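Local coordinates for protein beta-galactosidase (Streptococcus pneumoniae, PDB 4CU9) that probably hydrolyses beta-galactosides and is represented here by a calcium-bearing carbohydrate-binding module of the galactose-binding-domain family, at residues 24-29 / 113-118; 50-55 / 170-175; 99-104 / 162-167; 106-111 / 122-127. One frame throughout, in Å; residues are numbered along the deposited sequence.

Contact 1. Residues 24-29 / 113-118. With EDO (1,2-ethanediol), chain D.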
# COMPACT_ATOMS: atom_id res chain seq x y z
N THR A 24 7.27 -5.57 5.00
CA THR A 24 8.19 -4.75 4.24
C THR A 24 9.59 -5.34 4.44
O THR A 24 9.92 -5.81 5.53
CB THR A 24 8.20 -3.28 4.73
OG1 THR A 24 6.92 -2.66 4.55
CG2 THR A 24 9.25 -2.43 4.06
N ASN A 25 10.40 -5.29 3.38
CA ASN A 25 11.82 -5.67 3.44
C ASN A 25 12.66 -4.52 4.01
O ASN A 25 13.46 -3.89 3.32
CB ASN A 25 12.28 -6.05 2.05
CG ASN A 25 13.74 -6.40 1.98
OD1 ASN A 25 14.27 -7.12 2.82
ND2 ASN A 25 14.40 -5.91 0.94
N ASP A 26 12.44 -4.21 5.28
CA ASP A 26 13.20 -3.15 5.96
C ASP A 26 13.83 -3.63 7.26
O ASP A 26 14.19 -2.82 8.11
CB ASP A 26 12.31 -1.91 6.23
CG ASP A 26 11.14 -2.21 7.14
OD1 ASP A 26 11.03 -3.36 7.64
OD2 ASP A 26 10.37 -1.26 7.39
N ILE A 27 13.91 -4.94 7.44
CA ILE A 27 14.41 -5.52 8.68
C ILE A 27 15.93 -5.75 8.60
O ILE A 27 16.67 -5.44 9.53
CB ILE A 27 13.73 -6.88 8.94
CG1 ILE A 27 12.21 -6.71 9.10
CG2 ILE A 27 14.32 -7.55 10.17
CD1 ILE A 27 11.85 -5.59 10.04
N ASP A 28 16.37 -6.26 7.47
CA ASP A 28 17.78 -6.52 7.22
C ASP A 28 18.46 -5.18 7.06
O ASP A 28 18.03 -4.37 6.26
CB ASP A 28 17.95 -7.36 5.97
CG ASP A 28 19.38 -7.85 5.77
OD1 ASP A 28 20.30 -7.02 5.69
OD2 ASP A 28 19.59 -9.10 5.73
N LYS A 29 19.53 -4.95 7.82
CA LYS A 29 20.27 -3.70 7.74
C LYS A 29 20.86 -3.41 6.37
O LYS A 29 21.20 -2.26 6.08
CB LYS A 29 21.38 -3.68 8.81
CG LYS A 29 20.85 -3.47 10.23
CD LYS A 29 21.99 -3.52 11.26
N TYR A 113 4.53 -0.58 14.41
CA TYR A 113 5.22 -1.31 13.36
C TYR A 113 4.42 -1.15 12.08
O TYR A 113 3.85 -2.12 11.58
CB TYR A 113 5.40 -2.78 13.73
CG TYR A 113 6.42 -2.97 14.86
CD1 TYR A 113 7.77 -3.06 14.57
CD2 TYR A 113 6.03 -3.04 16.19
CE1 TYR A 113 8.72 -3.22 15.57
CE2 TYR A 113 6.98 -3.21 17.21
CZ TYR A 113 8.32 -3.29 16.89
OH TYR A 113 9.28 -3.44 17.86
N TYR A 114 4.38 0.09 11.59
CA TYR A 114 3.49 0.40 10.47
C TYR A 114 3.97 -0.21 9.14
O TYR A 114 3.17 -0.35 8.24
CB TYR A 114 3.26 1.91 10.36
CG TYR A 114 4.49 2.73 10.16
CD1 TYR A 114 5.06 2.85 8.91
CD2 TYR A 114 5.08 3.43 11.23
CE1 TYR A 114 6.17 3.63 8.68
CE2 TYR A 114 6.19 4.23 11.01
CZ TYR A 114 6.74 4.31 9.74
OH TYR A 114 7.84 5.10 9.50
N SER A 115 5.22 -0.63 9.06
CA SER A 115 5.73 -1.30 7.83
C SER A 115 5.62 -2.82 7.88
O SER A 115 5.84 -3.50 6.88
CB SER A 115 7.19 -0.94 7.60
OG SER A 115 8.02 -1.64 8.51
N ASN A 116 5.29 -3.36 9.05
CA ASN A 116 5.26 -4.78 9.25
C ASN A 116 4.20 -5.16 10.28
O ASN A 116 4.46 -5.89 11.23
CB ASN A 116 6.63 -5.28 9.68
CG ASN A 116 7.54 -5.56 8.53
OD1 ASN A 116 7.32 -6.49 7.80
ND2 ASN A 116 8.57 -4.73 8.35
N TYR A 117 2.96 -4.70 10.04
CA TYR A 117 1.94 -4.91 11.05
C TYR A 117 1.59 -6.36 11.20
O TYR A 117 1.21 -6.77 12.30
CB TYR A 117 0.71 -4.03 10.86
CG TYR A 117 -0.18 -4.32 9.69
CD1 TYR A 117 -0.96 -5.49 9.64
CD2 TYR A 117 -0.27 -3.43 8.65
CE1 TYR A 117 -1.81 -5.75 8.56
CE2 TYR A 117 -1.09 -3.69 7.58
CZ TYR A 117 -1.87 -4.84 7.54
OH TYR A 117 -2.68 -5.07 6.45
N GLN A 118 1.72 -7.16 10.14
CA GLN A 118 1.27 -8.55 10.25
C GLN A 118 2.09 -9.35 11.24
O GLN A 118 1.52 -10.06 12.09
CB GLN A 118 1.22 -9.26 8.91
CG GLN A 118 0.37 -10.50 8.99
CD GLN A 118 -0.20 -10.88 7.66
OE1 GLN A 118 0.53 -11.27 6.76
NE2 GLN A 118 -1.49 -10.76 7.52
C1 EDO D . -4.36 -8.43 6.62
O1 EDO D . -3.60 -7.43 5.91
C2 EDO D . -5.86 -8.15 6.75
O2 EDO D . -6.52 -8.44 5.52
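Two loops of what is, from its family, a galactose-binding-type beta-sandwich are joined where Thr-24 and Asp-26, which follow strand 18-21, meet Ser-115 and Asn-116. The latter pair closes a type I beta turn, Tyr-113 to Asn-116, that leads into the short helix 117-120. No strand pairing is involved, and small polar residues make the join by bonding both to main-chain groups and to each other. Thr-24 OG1 gives its proton to Ser-115 O at 2.7 Å, in the carbonyl plane and on a lone pair. The hydroxyl can do this because chi1 of -63° sets it beside its own backbone N and anti to the carbonyl carbon; the same oxygen is also hydrogen-bonded to Trp-49 NE1. Asparagine suits position 116, since its amide offers an acceptor and a donor side by side. Asn-116 OD1 takes the Thr-24 N-H at 2.9 Å, the donor standing 48° above the plane of the amide carbonyl, while ND2 returns a weak bond to Thr-24 O at 3.3 Å. The Thr-24 backbone is thus engaged through both its N-H and its C=O. Asp-26 comes toward Asn-116 from the opposite direction, with carboxylate and amide planes 52° apart, and its OD1 lies 2.9 Å from Asn-116 ND2. Ile-27 CD1 also approaches the same ND2, at 3.8 Å. The other carboxylate oxygen, Asp-26 OD2, accepts the Ser-115 OG proton on its syn lone pair at 2.6 Å.

Contact 2. Residues 50-55 / 170-175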
# COMPACT_ATOMS: atom_id res chain seq x y z
N THR A 50 9.03 -2.57 -0.85
CA THR A 50 8.91 -3.91 -1.32
C THR A 50 8.65 -4.80 -0.11
O THR A 50 8.95 -4.42 1.04
CB THR A 50 10.31 -4.20 -1.88
OG1 THR A 50 10.45 -3.84 -3.27
CG2 THR A 50 10.84 -5.44 -1.50
N ASN A 51 8.09 -5.98 -0.35
CA ASN A 51 8.01 -7.02 0.72
C ASN A 51 8.83 -8.22 0.33
O ASN A 51 8.53 -9.34 0.73
CB ASN A 51 6.56 -7.45 0.95
CG ASN A 51 6.03 -8.28 -0.20
OD1 ASN A 51 6.35 -8.02 -1.37
ND2 ASN A 51 5.20 -9.29 0.11
N TRP A 52 9.88 -7.98 -0.45
CA TRP A 52 10.80 -9.02 -0.89
C TRP A 52 11.37 -9.77 0.34
O TRP A 52 11.69 -9.19 1.38
CB TRP A 52 11.98 -8.44 -1.71
CG TRP A 52 12.87 -9.53 -2.28
CD1 TRP A 52 12.67 -10.22 -3.42
CD2 TRP A 52 14.06 -10.06 -1.69
NE1 TRP A 52 13.65 -11.17 -3.60
CE2 TRP A 52 14.53 -11.08 -2.54
CE3 TRP A 52 14.78 -9.77 -0.52
CZ2 TRP A 52 15.68 -11.82 -2.27
CZ3 TRP A 52 15.92 -10.51 -0.24
CH2 TRP A 52 16.36 -11.53 -1.11
N SER A 53 11.50 -11.07 0.16
CA SER A 53 12.12 -11.92 1.13
C SER A 53 12.89 -13.02 0.41
O SER A 53 12.49 -13.47 -0.65
CB SER A 53 11.06 -12.54 2.04
OG SER A 53 11.66 -13.42 2.99
N PRO A 54 14.00 -13.48 1.01
CA PRO A 54 14.67 -14.69 0.47
C PRO A 54 13.86 -15.97 0.63
O PRO A 54 14.07 -16.94 -0.10
CB PRO A 54 15.96 -14.78 1.30
CG PRO A 54 15.73 -13.97 2.51
CD PRO A 54 14.71 -12.93 2.17
N THR A 55 12.96 -15.98 1.60
CA THR A 55 12.03 -17.10 1.78
C THR A 55 10.59 -16.61 1.83
O THR A 55 10.05 -16.43 2.93
CB THR A 55 12.36 -17.82 3.09
OG1 THR A 55 12.31 -16.87 4.18
CG2 THR A 55 13.75 -18.44 3.01
N ASP A 170 6.13 -16.18 -10.21
CA ASP A 170 7.56 -16.25 -10.50
C ASP A 170 8.37 -15.09 -9.85
O ASP A 170 9.49 -14.80 -10.27
CB ASP A 170 7.79 -16.34 -12.03
CG ASP A 170 6.98 -15.31 -12.86
OD1 ASP A 170 6.30 -14.42 -12.30
OD2 ASP A 170 7.04 -15.40 -14.13
N LYS A 171 7.79 -14.43 -8.84
CA LYS A 171 8.45 -13.37 -8.12
C LYS A 171 8.39 -13.59 -6.61
O LYS A 171 7.56 -14.37 -6.12
CB LYS A 171 7.76 -12.04 -8.48
CG LYS A 171 7.89 -11.66 -9.94
CD LYS A 171 9.25 -11.07 -10.20
CE LYS A 171 9.53 -10.84 -11.67
NZ LYS A 171 10.76 -10.00 -11.77
N SER A 172 9.23 -12.88 -5.86
CA SER A 172 9.33 -13.03 -4.41
C SER A 172 8.70 -11.87 -3.64
O SER A 172 8.78 -11.81 -2.40
CB SER A 172 10.80 -13.18 -4.00
OG SER A 172 11.31 -14.44 -4.42
N GLY A 173 8.09 -10.94 -4.36
CA GLY A 173 7.38 -9.86 -3.72
C GLY A 173 6.81 -8.86 -4.71
O GLY A 173 6.95 -8.99 -5.94
N VAL A 174 6.13 -7.89 -4.14
CA VAL A 174 5.60 -6.74 -4.88
C VAL A 174 6.50 -5.55 -4.58
O VAL A 174 7.04 -5.41 -3.46
CB VAL A 174 4.13 -6.43 -4.48
CG1 VAL A 174 3.54 -5.21 -5.24
CG2 VAL A 174 3.27 -7.65 -4.69
N ALA A 175 6.68 -4.69 -5.58
CA ALA A 175 7.47 -3.48 -5.42
C ALA A 175 6.74 -2.24 -5.94
O ALA A 175 6.08 -2.29 -7.00
CB ALA A 175 8.83 -3.62 -6.10
O HOH W 1 8.22 -11.90 0.06
O HOH W 2 13.26 -15.00 -2.63
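This is an edge contact in which Thr-50 and Asn-51 pair briefly with Val-174 and Ala-175 before the two segments diverge, where strand 49-50 meets strand 173-182. Thr-50 and Ala-175 form an antiparallel, non-hydrogen-bonded pair, and their side chains share a face: Thr-50 OG1 lies 3.3 Å from Ala-175 CB, a close approach that the small methyl group permits. Beyond this pair the ladder is partly taken over by a side chain. Asn-51 N makes a weak bond to Val-174 O at 3.3 Å, but the Val-174 N-H goes to the amide oxygen, Asn-51 OD1, at 2.8 Å. That donor lies in the carbonyl plane, with a C=O...N angle of 158°. Chi1 of 71° places the amide between the backbone N and carbonyl carbon of Asn-51, which lets the side chain stand in for a main-chain acceptor. Both strands belong to the mixed sheet of the galactose-binding-type fold, where Val-62 of strand 61-70 packs against Asn-51 and Val-174. The backbone is fully extended at Gly-173, whose CA comes within 3.2 Å of Asn-51 OD1; glycine suits the place because the amide oxygen occupies the side on which a CB would stand. Farther out, water takes up the widening gap: one molecule donates to both Asn-51 O and Ser-172 O, and a second bridges Ser-53 O and Ser-172 OG. The Trp-52 indole reaches Ser-172, its NE1 3.5 Å from Ser-172 CB, which lies obliquely to the ring.

Contact 3. Residues 99-104 / 162-167. With EDO (1,2-ethanediol), chain D.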
# COMPACT_ATOMS: atom_id res chain seq x y z
N VAL A 99 -6.63 -5.60 -5.35
CA VAL A 99 -7.97 -5.25 -4.84
C VAL A 99 -7.86 -3.95 -4.07
O VAL A 99 -6.96 -3.80 -3.17
CB VAL A 99 -8.53 -6.32 -3.88
CG1 VAL A 99 -9.86 -5.90 -3.31
CG2 VAL A 99 -8.61 -7.67 -4.59
N LEU A 100 -8.72 -2.99 -4.39
CA LEU A 100 -8.79 -1.74 -3.63
C LEU A 100 -9.73 -1.92 -2.46
O LEU A 100 -10.86 -2.35 -2.61
CB LEU A 100 -9.30 -0.58 -4.51
CG LEU A 100 -9.46 0.81 -3.87
CD1 LEU A 100 -8.12 1.35 -3.37
CD2 LEU A 100 -10.05 1.78 -4.87
N GLU A 101 -9.32 -1.47 -1.28
CA GLU A 101 -10.14 -1.53 -0.11
C GLU A 101 -10.11 -0.28 0.73
O GLU A 101 -9.10 0.42 0.85
CB GLU A 101 -9.74 -2.72 0.78
CG GLU A 101 -9.89 -4.06 0.10
CD GLU A 101 -9.41 -5.24 0.92
OE1 GLU A 101 -8.40 -5.10 1.65
OE2 GLU A 101 -10.07 -6.31 0.83
N ARG A 102 -11.26 -0.01 1.35
CA ARG A 102 -11.39 1.11 2.27
C ARG A 102 -11.55 0.58 3.69
O ARG A 102 -12.17 -0.45 3.91
CB ARG A 102 -12.58 2.00 1.89
CG ARG A 102 -13.93 1.33 1.96
CD ARG A 102 -15.02 2.26 1.44
NE ARG A 102 -16.34 1.62 1.35
CZ ARG A 102 -17.26 1.62 2.31
NH1 ARG A 102 -17.03 2.22 3.46
NH2 ARG A 102 -18.42 1.03 2.10
N TYR A 103 -10.98 1.29 4.66
CA TYR A 103 -11.05 0.85 6.04
C TYR A 103 -12.46 1.07 6.59
O TYR A 103 -13.01 2.14 6.44
CB TYR A 103 -10.00 1.56 6.88
CG TYR A 103 -9.97 1.09 8.30
CD1 TYR A 103 -9.49 -0.18 8.62
CD2 TYR A 103 -10.44 1.91 9.34
CE1 TYR A 103 -9.48 -0.62 9.93
CE2 TYR A 103 -10.45 1.46 10.65
CZ TYR A 103 -9.95 0.20 10.93
OH TYR A 103 -9.92 -0.26 12.23
N VAL A 104 -13.03 0.04 7.20
CA VAL A 104 -14.36 0.13 7.80
C VAL A 104 -14.34 -0.42 9.23
O VAL A 104 -15.41 -0.71 9.79
CB VAL A 104 -15.40 -0.66 6.99
CG1 VAL A 104 -15.64 -0.06 5.60
CG2 VAL A 104 -14.99 -2.13 6.86
N ARG A 162 -6.27 1.01 1.20
CA ARG A 162 -5.18 0.12 0.86
C ARG A 162 -5.45 -0.63 -0.44
O ARG A 162 -6.58 -0.72 -0.94
CB ARG A 162 -4.88 -0.88 2.00
CG ARG A 162 -5.84 -2.04 2.09
CD ARG A 162 -5.53 -2.94 3.24
NE ARG A 162 -6.32 -4.14 3.17
CZ ARG A 162 -6.17 -5.19 3.97
NH1 ARG A 162 -5.23 -5.17 4.92
NH2 ARG A 162 -6.97 -6.23 3.81
N TRP A 163 -4.36 -1.21 -0.94
CA TRP A 163 -4.42 -2.16 -2.03
C TRP A 163 -3.99 -3.49 -1.45
O TRP A 163 -2.86 -3.62 -0.86
CB TRP A 163 -3.50 -1.75 -3.18
CG TRP A 163 -3.95 -0.55 -3.91
CD1 TRP A 163 -3.60 0.71 -3.67
CD2 TRP A 163 -4.91 -0.51 -4.96
NE1 TRP A 163 -4.24 1.56 -4.53
CE2 TRP A 163 -5.07 0.83 -5.34
CE3 TRP A 163 -5.65 -1.48 -5.63
CZ2 TRP A 163 -5.90 1.22 -6.38
CZ3 TRP A 163 -6.50 -1.07 -6.69
CH2 TRP A 163 -6.59 0.27 -7.04
N ARG A 164 -4.88 -4.47 -1.56
CA ARG A 164 -4.60 -5.86 -1.15
C ARG A 164 -4.16 -6.60 -2.40
O ARG A 164 -4.91 -6.76 -3.35
CB ARG A 164 -5.81 -6.50 -0.48
CG ARG A 164 -5.59 -7.98 -0.07
CD ARG A 164 -6.66 -8.42 0.90
NE ARG A 164 -8.00 -8.36 0.33
CZ ARG A 164 -8.50 -9.21 -0.56
NH1 ARG A 164 -7.80 -10.26 -1.00
NH2 ARG A 164 -9.73 -9.05 -1.00
N MET A 165 -2.89 -6.98 -2.42
CA MET A 165 -2.24 -7.44 -3.65
C MET A 165 -1.70 -8.87 -3.50
O MET A 165 -1.52 -9.39 -2.40
CB MET A 165 -1.11 -6.50 -3.99
CG MET A 165 -1.54 -5.05 -4.25
SD MET A 165 -0.14 -3.87 -4.39
CE MET A 165 0.40 -3.69 -2.71
N GLU A 166 -1.49 -9.51 -4.64
CA GLU A 166 -0.82 -10.80 -4.69
C GLU A 166 0.37 -10.67 -5.59
O GLU A 166 0.27 -10.18 -6.73
CB GLU A 166 -1.75 -11.88 -5.21
CG GLU A 166 -2.89 -12.17 -4.23
CD GLU A 166 -3.76 -13.36 -4.65
OE1 GLU A 166 -3.38 -14.11 -5.57
OE2 GLU A 166 -4.83 -13.54 -4.03
N ARG A 167 1.50 -11.09 -5.07
CA ARG A 167 2.68 -11.22 -5.91
C ARG A 167 2.49 -12.21 -7.04
O ARG A 167 1.67 -13.15 -6.95
CB ARG A 167 3.92 -11.61 -5.10
CG ARG A 167 3.88 -13.03 -4.53
CD ARG A 167 5.21 -13.38 -3.84
NE ARG A 167 5.08 -14.66 -3.13
CZ ARG A 167 5.06 -15.84 -3.74
NH1 ARG A 167 5.21 -15.92 -5.07
NH2 ARG A 167 4.90 -16.95 -3.02
C1 EDO D . -4.36 -8.43 6.62
O1 EDO D . -3.60 -7.43 5.91
C2 EDO D . -5.86 -8.15 6.75
O2 EDO D . -6.52 -8.44 5.52
O HOH W 3 -11.95 -7.57 -0.51
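Strands 99-103 and 162-166 run antiparallel, their axes 4.7 Å apart at closest approach and their directions 145° apart, as in a twisted sheet. Val-99 with Arg-164 and Glu-101 with Arg-162 are hydrogen-bonded pairs, each closed by two main-chain bonds; Leu-100 and Trp-163 form the non-hydrogen-bonded pair between them. On the buried Leu-100 face, Leu-100 CD1 sits over the six-membered ring of Trp-163, 3.8 Å from its centroid, a CH-pi contact. The other face carries the charges. Arg-162, extended from CG to NE, lies alongside Glu-101 with the two flat groups nearly coplanar, and its NE and NH2 both donate to Glu-101 OE1, at 2.7 and 2.8 Å. Arg-164, bent at chi3, crosses obliquely, its NE reaching Glu-101 OE2 at 3.0 Å from above the carboxylate plane, and Val-99 lies alongside it over one face of its guanidinium. A water links OE2 to Arg-164 NH2. The NH1-NH2 edge of Arg-162 holds an ethanediol, probably from the crystallisation liquor, through NH1 to O1 and NH2 to O2, and Trp-132 makes a cation-pi contact with Arg-162. With two arginines around it, the buried Glu-101 is probably held ionised, and in turn fixes the rotation of the Arg-162 guanidinium.

Contact 4. Residues 106-111 / 122-127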
# COMPACT_ATOMS: atom_id res chain seq x y z
N PRO A 106 -12.87 -0.48 13.50
CA PRO A 106 -12.96 0.47 14.62
C PRO A 106 -11.96 1.60 14.54
O PRO A 106 -11.03 1.59 13.70
CB PRO A 106 -12.72 -0.42 15.84
CG PRO A 106 -11.85 -1.53 15.32
CD PRO A 106 -12.38 -1.80 13.94
N GLY A 107 -12.13 2.60 15.41
CA GLY A 107 -11.15 3.66 15.54
C GLY A 107 -9.79 3.04 15.87
O GLY A 107 -9.70 1.94 16.39
N PHE A 108 -8.73 3.70 15.48
CA PHE A 108 -7.37 3.13 15.56
C PHE A 108 -6.34 4.23 15.66
O PHE A 108 -6.65 5.41 15.45
CB PHE A 108 -7.07 2.29 14.30
CG PHE A 108 -7.08 3.11 13.03
CD1 PHE A 108 -8.25 3.43 12.42
CD2 PHE A 108 -5.90 3.53 12.44
CE1 PHE A 108 -8.27 4.21 11.27
CE2 PHE A 108 -5.91 4.30 11.29
CZ PHE A 108 -7.09 4.61 10.68
N GLU A 109 -5.12 3.84 16.00
CA GLU A 109 -3.97 4.72 15.89
C GLU A 109 -3.01 4.13 14.86
O GLU A 109 -3.12 2.96 14.50
CB GLU A 109 -3.25 4.94 17.25
CG GLU A 109 -2.70 3.68 17.91
CD GLU A 109 -2.14 3.99 19.32
OE1 GLU A 109 -1.07 4.64 19.47
OE2 GLU A 109 -2.78 3.60 20.30
N VAL A 110 -2.07 4.95 14.39
CA VAL A 110 -1.00 4.48 13.50
C VAL A 110 -0.28 3.34 14.20
O VAL A 110 0.11 3.47 15.37
CB VAL A 110 0.02 5.60 13.19
CG1 VAL A 110 1.19 5.02 12.42
CG2 VAL A 110 -0.67 6.70 12.38
N PRO A 111 -0.10 2.20 13.51
CA PRO A 111 0.65 1.14 14.13
C PRO A 111 2.08 1.60 14.51
O PRO A 111 2.70 2.43 13.83
CB PRO A 111 0.74 0.09 13.04
CG PRO A 111 -0.44 0.32 12.12
CD PRO A 111 -0.64 1.82 12.17
N SER A 122 0.26 -7.82 15.13
CA SER A 122 -0.89 -8.60 14.67
C SER A 122 -2.19 -8.25 15.37
O SER A 122 -3.24 -8.53 14.85
CB SER A 122 -0.63 -10.14 14.81
OG SER A 122 -0.52 -10.48 16.17
N GLY A 123 -2.14 -7.69 16.57
CA GLY A 123 -3.37 -7.25 17.23
C GLY A 123 -3.97 -5.94 16.72
O GLY A 123 -5.11 -5.60 17.06
N HIS A 124 -3.25 -5.22 15.86
CA HIS A 124 -3.76 -3.98 15.28
C HIS A 124 -5.01 -4.28 14.41
O HIS A 124 -5.04 -5.27 13.68
CB HIS A 124 -2.70 -3.27 14.46
CG HIS A 124 -3.05 -1.85 14.12
ND1 HIS A 124 -3.86 -1.49 13.06
CD2 HIS A 124 -2.78 -0.70 14.79
CE1 HIS A 124 -4.02 -0.18 13.06
NE2 HIS A 124 -3.37 0.32 14.10
N PRO A 125 -6.03 -3.43 14.47
CA PRO A 125 -7.25 -3.75 13.65
C PRO A 125 -7.05 -3.85 12.14
O PRO A 125 -7.85 -4.46 11.46
CB PRO A 125 -8.23 -2.64 14.06
CG PRO A 125 -7.40 -1.57 14.65
CD PRO A 125 -6.22 -2.24 15.29
N PHE A 126 -5.95 -3.28 11.61
CA PHE A 126 -5.59 -3.42 10.22
C PHE A 126 -5.38 -4.88 9.84
O PHE A 126 -5.59 -5.25 8.69
CB PHE A 126 -4.34 -2.62 9.86
CG PHE A 126 -4.59 -1.16 9.64
CD1 PHE A 126 -5.79 -0.54 10.02
CD2 PHE A 126 -3.62 -0.41 9.06
CE1 PHE A 126 -5.98 0.81 9.77
CE2 PHE A 126 -3.79 0.94 8.84
CZ PHE A 126 -4.97 1.55 9.16
N ASN A 127 -5.06 -5.72 10.81
CA ASN A 127 -4.76 -7.09 10.53
C ASN A 127 -5.98 -8.01 10.46
O ASN A 127 -5.84 -9.18 10.13
CB ASN A 127 -3.72 -7.59 11.54
CG ASN A 127 -3.00 -8.83 11.07
OD1 ASN A 127 -2.64 -8.95 9.91
ND2 ASN A 127 -2.79 -9.77 11.99
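His-124 lies sandwiched between two prolines: Pro-111 CG sits over the centre of one imidazole face, 3.6 Å from the centroid in a CH-pi contact, and Pro-125, next to His-124 in the chain, covers part of the opposite face with CD. The side chains of Pro-111 and His-124 cross at about a right angle, but the proline ring lies roughly flat over the imidazole. The ring is bonded at both nitrogens. NE2 donates to Glu-109 O, in the ring plane, at 2.7 Å and nearly straight at the hydrogen (170°), and ND1 accepts from Phe-126 N, tilted from that plane, at 3.1 Å. The side chain can span this gap because its CG is anti to the backbone N (chi1 -166°), which carries the ring toward segment 106-111. Beside it, Phe-108 and Phe-126 meet obliquely, with planes 49° apart and centroids 5.0 Å apart; Phe-126 CE1 stands over one face of Phe-108. Phe-108 CB also rests on Pro-125 CG at 3.9 Å, and Pro-106 CG packs on Pro-125 CB. Tyr-103 meets the Phe-108 ring edge-to-face and also touches Phe-126, while Ile-67 of strand 61-70 packs against both phenylalanines, tying the two loops to the sandwich. Since NE2 donates and ND1 accepts, His-124 is probably neutral with its proton on NE2, bridging the two segments by satisfying one backbone carbonyl and one backbone N-H.

How the contacts relate
Along the chain the segments run 24-29, 50-55, 99-104, 106-111, 113-118, 122-127, 162-167, 170-175; contact 4 nests inside the loop closed by contact 3, itself inside that of contact 2, while contact 1 crosses all three. Contacts 2 and 3 share the mixed sheet, their centres about 17 Å apart; contacts 1 and 4 join loops around helix 117-120, their centres about 16 Å apart. Contact 1 touches contact 2 through a probable hydrogen bond from Asn-25 N to Thr-50 O, and Tyr-103 leads from contact 3 into contact 4. Contacts 2 and 4 lie farthest apart, nearest atoms about 13 Å. The loops of contacts 1 and 4 thus rest on the sheet of contacts 2 and 3.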